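Local coordinates for probable leucine/isoleucine/valine-binding protein (Rhodopirellula baltica, PDB 4KV7) that probably binds leucine, isoleucine, valine or a related small ligand as the solute-binding protein of an ABC-type transporter, at residues A136-E141 against G169-F174; I132-S137 against G306-R311. The protein carries 1 engineered substitution. All blocks are in the same frame, centred on the assembly; numbering follows the deposited sequence.

Contact 1 of 2, residues A136-E141 against G169-F174; sequences ASYAEE and GDDGFF. With FMT (formic acid), chain B.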
loop_
_atom_site.group_PDB
_atom_site.type_symbol
_atom_site.label_atom_id
_atom_site.label_comp_id
_atom_site.label_asym_id
_atom_site.label_seq_id
_atom_site.Cartn_x
_atom_site.Cartn_y
_atom_site.Cartn_z
ATOM N N ALA A 136 -7.883 1.182 -1.294
ATOM C CA ALA A 136 -8.515 0.162 -2.114
ATOM C C ALA A 136 -7.748 -1.150 -1.995
ATOM O O ALA A 136 -6.578 -1.179 -1.589
ATOM C CB ALA A 136 -8.547 0.623 -3.566
ATOM N N SER A 137 -8.409 -2.233 -2.369
ATOM C CA SER A 137 -7.887 -3.581 -2.204
ATOM C C SER A 137 -7.177 -4.115 -3.443
ATOM O O SER A 137 -7.307 -3.562 -4.541
ATOM C CB SER A 137 -9.043 -4.518 -1.878
ATOM O OG SER A 137 -9.819 -4.708 -3.051
ATOM N N TYR A 138 -6.456 -5.223 -3.275
ATOM C CA TYR A 138 -5.849 -5.894 -4.427
ATOM C C TYR A 138 -6.926 -6.428 -5.373
ATOM O O TYR A 138 -6.723 -6.440 -6.595
ATOM C CB TYR A 138 -4.880 -7.023 -4.029
ATOM C CG TYR A 138 -3.680 -6.559 -3.228
ATOM C CD1 TYR A 138 -2.990 -5.393 -3.562
ATOM C CD2 TYR A 138 -3.244 -7.285 -2.137
ATOM C CE1 TYR A 138 -1.892 -4.973 -2.827
ATOM C CE2 TYR A 138 -2.148 -6.880 -1.401
ATOM C CZ TYR A 138 -1.482 -5.715 -1.748
ATOM O OH TYR A 138 -0.419 -5.246 -1.022
ATOM N N ALA A 139 -8.054 -6.884 -4.826
ATOM C CA ALA A 139 -9.163 -7.311 -5.672
ATOM C C ALA A 139 -9.604 -6.159 -6.578
ATOM O O ALA A 139 -9.865 -6.359 -7.771
ATOM C CB ALA A 139 -10.323 -7.798 -4.825
ATOM N N GLU A 140 -9.705 -4.963 -6.011
ATOM C CA GLU A 140 -10.094 -3.793 -6.795
ATOM C C GLU A 140 -9.039 -3.390 -7.828
ATOM O O GLU A 140 -9.376 -3.030 -8.951
ATOM C CB GLU A 140 -10.478 -2.641 -5.857
ATOM C CG GLU A 140 -11.782 -2.949 -5.118
ATOM C CD GLU A 140 -12.054 -2.088 -3.891
ATOM O OE1 GLU A 140 -11.114 -1.609 -3.235
ATOM O OE2 GLU A 140 -13.247 -1.919 -3.569
ATOM N N GLU A 141 -7.763 -3.458 -7.465
ATOM C CA GLU A 141 -6.712 -3.119 -8.423
ATOM C C GLU A 141 -6.698 -4.090 -9.588
ATOM O O GLU A 141 -6.623 -3.682 -10.758
ATOM C CB GLU A 141 -5.330 -3.103 -7.766
ATOM C CG GLU A 141 -5.130 -2.007 -6.739
ATOM C CD GLU A 141 -3.706 -1.970 -6.240
ATOM O OE1 GLU A 141 -2.788 -1.805 -7.063
ATOM O OE2 GLU A 141 -3.480 -2.121 -5.018
ATOM N N GLY A 169 1.096 -12.704 -2.587
ATOM C CA GLY A 169 0.946 -13.115 -3.963
ATOM C C GLY A 169 -0.332 -13.895 -4.177
ATOM O O GLY A 169 -1.011 -13.709 -5.197
ATOM N N ASP A 170 -0.669 -14.769 -3.237
ATOM C CA ASP A 170 -1.929 -15.503 -3.301
ATOM C C ASP A 170 -3.108 -14.542 -3.444
ATOM O O ASP A 170 -4.000 -14.755 -4.267
ATOM C CB ASP A 170 -2.162 -16.331 -2.032
ATOM C CG ASP A 170 -1.259 -17.549 -1.914
ATOM O OD1 ASP A 170 -0.494 -17.873 -2.850
ATOM O OD2 ASP A 170 -1.339 -18.192 -0.845
ATOM N N ASP A 171 -3.130 -13.495 -2.624
ATOM C CA ASP A 171 -4.267 -12.590 -2.615
ATOM C C ASP A 171 -4.421 -11.847 -3.941
ATOM O O ASP A 171 -5.530 -11.726 -4.469
ATOM C CB ASP A 171 -4.167 -11.615 -1.447
ATOM C CG ASP A 171 -5.490 -10.952 -1.147
ATOM O OD1 ASP A 171 -6.342 -11.621 -0.539
ATOM O OD2 ASP A 171 -5.674 -9.788 -1.528
ATOM N N GLY A 172 -3.316 -11.357 -4.492
ATOM C CA GLY A 172 -3.367 -10.688 -5.780
ATOM C C GLY A 172 -3.755 -11.627 -6.911
ATOM O O GLY A 172 -4.549 -11.267 -7.794
ATOM N N PHE A 173 -3.190 -12.828 -6.894
ATOM C CA PHE A 173 -3.542 -13.851 -7.867
ATOM C C PHE A 173 -5.029 -14.178 -7.819
ATOM O O PHE A 173 -5.694 -14.243 -8.854
ATOM C CB PHE A 173 -2.716 -15.113 -7.631
ATOM C CG PHE A 173 -3.060 -16.223 -8.575
ATOM C CD1 PHE A 173 -2.708 -16.149 -9.922
ATOM C CD2 PHE A 173 -3.734 -17.348 -8.123
ATOM C CE1 PHE A 173 -3.033 -17.177 -10.791
ATOM C CE2 PHE A 173 -4.054 -18.379 -8.989
ATOM C CZ PHE A 173 -3.702 -18.292 -10.323
ATOM N N PHE A 174 -5.550 -14.394 -6.625
ATOM C CA PHE A 174 -6.962 -14.712 -6.487
ATOM C C PHE A 174 -7.854 -13.560 -6.942
ATOM O O PHE A 174 -8.920 -13.791 -7.517
ATOM C CB PHE A 174 -7.263 -15.157 -5.058
ATOM C CG PHE A 174 -6.649 -16.490 -4.704
ATOM C CD1 PHE A 174 -6.537 -17.489 -5.657
ATOM C CD2 PHE A 174 -6.165 -16.735 -3.426
ATOM C CE1 PHE A 174 -5.968 -18.719 -5.338
ATOM C CE2 PHE A 174 -5.595 -17.959 -3.097
ATOM C CZ PHE A 174 -5.495 -18.947 -4.057
HETATM C C FMT B . 1.913 -7.247 0.538
HETATM O O1 FMT B . 0.719 -6.934 0.644
HETATM O O2 FMT B . 2.537 -7.970 1.326
HETATM O O HOH W 1 -8.049 -7.967 -2.113
#
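Tyr138 and Asp171 meet where two helices of one lobe of a type I periplasmic-binding-protein fold come together: helix 138-151, opened by a capping box, and helix 167-183. Asp171 OD2 sits at the rim of the tyrosine ring, in its plane, 3.5 Å from Tyr138 CD2, so a carboxylate oxygen faces the mildly positive C-H edge. The two side chains cross at about a right angle, with ring and carboxylate planes 61° apart. Beside them Tyr138 CB comes within 4.3 Å of Gly172 CA; glycine adds no side chain here, and the backbones lie close, with the CA atoms of Tyr138 and Gly172 5.6 Å apart. With CG anti to the carbonyl carbon (chi1 -62°), the Tyr138 ring runs off the first turn of its helix and carries the hydroxyl to a bound formic acid molecule, probably from the crystallisation liquor. Tyr138 OH donates to O1 of the formic acid at 2.6 Å, and Thr95 and Tyr68 hold the same small molecule. The Asp171 carboxylate is positioned by Ser120, whose OG bonds OD1, while OD2 shares a water with Ala139 N, one of the amides at the start of the helix. Further out, the box fixes the helix start that carries Tyr138: serine suits the N-cap because its short hydroxyl can turn back to accept from Glu140 N (3.0 Å to Ser137 OG), and glutamate three residues on is long enough to reach the serine amide. Gln355 and Ser358 also hold the Glu140 carboxylate. In the return half of the box, Ser137 N donates to Glu140 OE1 over 2.9 Å, on the anti side and 22° out of the carboxylate plane.

Contact 2 of 2, residues I132-S137 against G306-R311; sequences INYRAS and GYIVGR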
loop_
_atom_site.group_PDB
_atom_site.type_symbol
_atom_site.label_atom_id
_atom_site.label_comp_id
_atom_site.label_asym_id
_atom_site.label_seq_id
_atom_site.Cartn_x
_atom_site.Cartn_y
_atom_site.Cartn_z
ATOM N N ILE A 132 -8.985 -1.119 10.354
ATOM C CA ILE A 132 -9.639 -0.043 9.620
ATOM C C ILE A 132 -8.679 0.441 8.550
ATOM O O ILE A 132 -7.522 0.756 8.835
ATOM C CB ILE A 132 -10.051 1.104 10.552
ATOM C CG1 ILE A 132 -11.012 0.574 11.621
ATOM C CG2 ILE A 132 -10.692 2.233 9.766
ATOM C CD1 ILE A 132 -11.551 1.631 12.564
ATOM N N ASN A 133 -9.159 0.461 7.312
ATOM C CA ASN A 133 -8.322 0.684 6.142
ATOM C C ASN A 133 -8.638 1.987 5.432
ATOM O O ASN A 133 -9.792 2.411 5.383
ATOM C CB ASN A 133 -8.518 -0.468 5.154
ATOM C CG ASN A 133 -8.271 -1.815 5.792
ATOM O OD1 ASN A 133 -7.152 -2.111 6.217
ATOM N ND2 ASN A 133 -9.310 -2.650 5.855
ATOM N N TYR A 134 -7.602 2.610 4.873
ATOM C CA TYR A 134 -7.770 3.691 3.908
ATOM C C TYR A 134 -7.928 3.151 2.477
ATOM O O TYR A 134 -8.880 3.485 1.776
ATOM C CB TYR A 134 -6.595 4.712 3.966
ATOM C CG TYR A 134 -6.466 5.424 2.639
ATOM C CD1 TYR A 134 -7.430 6.333 2.230
ATOM C CD2 TYR A 134 -5.432 5.128 1.760
ATOM C CE1 TYR A 134 -7.375 6.936 0.981
ATOM C CE2 TYR A 134 -5.363 5.723 0.510
ATOM C CZ TYR A 134 -6.339 6.626 0.124
ATOM O OH TYR A 134 -6.308 7.226 -1.122
ATOM N N ARG A 135 -6.971 2.337 2.046
ATOM C CA ARG A 135 -6.760 2.076 0.622
ATOM C C ARG A 135 -7.680 1.037 0.011
ATOM O O ARG A 135 -8.156 0.118 0.674
ATOM C CB ARG A 135 -5.309 1.659 0.364
ATOM C CG ARG A 135 -4.859 0.442 1.174
ATOM C CD ARG A 135 -3.912 -0.481 0.411
ATOM N NE ARG A 135 -2.623 0.155 0.153
ATOM C CZ ARG A 135 -1.706 -0.307 -0.682
ATOM N NH1 ARG A 135 -0.584 0.373 -0.863
ATOM N NH2 ARG A 135 -1.906 -1.439 -1.344
ATOM N N ALA A 136 -7.883 1.182 -1.294
ATOM C CA ALA A 136 -8.515 0.162 -2.114
ATOM C C ALA A 136 -7.748 -1.150 -1.995
ATOM O O ALA A 136 -6.578 -1.179 -1.589
ATOM C CB ALA A 136 -8.547 0.623 -3.566
ATOM N N SER A 137 -8.409 -2.233 -2.369
ATOM C CA SER A 137 -7.887 -3.581 -2.204
ATOM C C SER A 137 -7.177 -4.115 -3.443
ATOM O O SER A 137 -7.307 -3.562 -4.541
ATOM C CB SER A 137 -9.043 -4.518 -1.878
ATOM O OG SER A 137 -9.819 -4.708 -3.051
ATOM N N GLY A 306 1.179 7.332 3.191
ATOM C CA GLY A 306 1.451 7.501 4.608
ATOM C C GLY A 306 0.926 8.830 5.130
ATOM O O GLY A 306 0.349 8.916 6.223
ATOM N N TYR A 307 1.107 9.878 4.338
ATOM C CA TYR A 307 0.601 11.197 4.680
ATOM C C TYR A 307 -0.922 11.199 4.812
ATOM O O TYR A 307 -1.473 11.779 5.747
ATOM C CB TYR A 307 1.082 12.229 3.653
ATOM C CG TYR A 307 0.518 13.604 3.881
ATOM C CD1 TYR A 307 1.067 14.450 4.836
ATOM C CD2 TYR A 307 -0.578 14.057 3.151
ATOM C CE1 TYR A 307 0.540 15.709 5.055
ATOM C CE2 TYR A 307 -1.102 15.314 3.359
ATOM C CZ TYR A 307 -0.550 16.129 4.315
ATOM O OH TYR A 307 -1.109 17.374 4.493
ATOM N N ILE A 308 -1.609 10.556 3.874
ATOM C CA ILE A 308 -3.067 10.430 3.922
ATOM C C ILE A 308 -3.519 9.703 5.185
ATOM O O ILE A 308 -4.442 10.154 5.872
ATOM C CB ILE A 308 -3.593 9.715 2.671
ATOM C CG1 ILE A 308 -3.471 10.655 1.476
ATOM C CG2 ILE A 308 -5.041 9.248 2.868
ATOM C CD1 ILE A 308 -3.614 9.994 0.121
ATOM N N VAL A 309 -2.856 8.601 5.505
ATOM C CA VAL A 309 -3.143 7.877 6.732
ATOM C C VAL A 309 -2.969 8.785 7.958
ATOM O O VAL A 309 -3.841 8.830 8.835
ATOM C CB VAL A 309 -2.280 6.606 6.809
ATOM C CG1 VAL A 309 -2.380 5.963 8.177
ATOM C CG2 VAL A 309 -2.715 5.623 5.738
ATOM N N GLY A 310 -1.855 9.512 8.022
ATOM C CA GLY A 310 -1.623 10.441 9.113
ATOM C C GLY A 310 -2.698 11.514 9.192
ATOM O O GLY A 310 -3.180 11.843 10.286
ATOM N N ARG A 311 -3.082 12.068 8.044
ATOM C CA ARG A 311 -4.123 13.093 7.999
ATOM C C ARG A 311 -5.457 12.576 8.525
ATOM O O ARG A 311 -6.138 13.260 9.283
ATOM C CB ARG A 311 -4.305 13.631 6.573
ATOM C CG ARG A 311 -3.256 14.638 6.106
ATOM C CD ARG A 311 -3.443 15.997 6.763
ATOM N NE ARG A 311 -4.742 16.565 6.422
ATOM C CZ ARG A 311 -4.989 17.267 5.317
ATOM N NH1 ARG A 311 -4.018 17.517 4.447
ATOM N NH2 ARG A 311 -6.209 17.740 5.090
#
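Tyr134 reaches helix 301-319 with its whole length, and the contact begins at CB, which lies 4.4 Å from Val309 CG2. From there the ring swings out with CG anti to the backbone N (chi1 155°) and lays one face over Ile308. CG2 of that isoleucine sits above the ring centre, 3.8 Å from the centroid and 12° off the normal, a CH-pi contact. Tyr134 CD1 and CE1 are the ring atoms closest to Ile308 CG2, both at 3.8 Å, with Tyr134 CZ at 4.0 Å. A beta-branched residue suits this spot: CG2 stands close to the helix and covers the ring, leaving the other branch to extend past it. That longer branch ends in Ile308 CD1, 4.1 Å from Tyr134 OH. The loop 132-137 leads from the small parallel sheet of one lobe to helix 138-151 of the other, as expected of an interdomain crossover in a type I periplasmic binding protein, and Tyr134 packs it against a helix of the lobe it is leaving. At the tip of the side chain, Tyr134 OH donates to the backbone carbonyl of Val272, just past strand 268-271, so the buried oxygen is paired. Replacing Tyr134 with an alanine would probably leave the Val272 carbonyl without this donor and open a gap over Ile308 CG2. Val309 also touches Ile41 and Phe113, and Ile308 touches Leu282 and Val273. On the loop side, the Tyr134 backbone is hydrogen-bonded to Ser357.

How the contacts relate
Contacts 1 and 2 start from one continuous run of chain and share Ala136 and Ser137, with centres about 17 Å apart. Contact 2 packs the early part of this run on helix 301-319; contact 1 seats its far end against helix 167-183, so the two hold opposite ends of a probable interdomain crossover. They touch where Glu141 OE2 approaches Arg135 NH2 at 4.1 Å, as packing; Ser249 OG bonds the glutamate and, weakly, the arginine. The formic acid of contact 1 is gripped from both lobes, by Tyr138 on one side of the crossover and by residues of the lobe that contact 2 belongs to, consistent with a position in the ligand cleft.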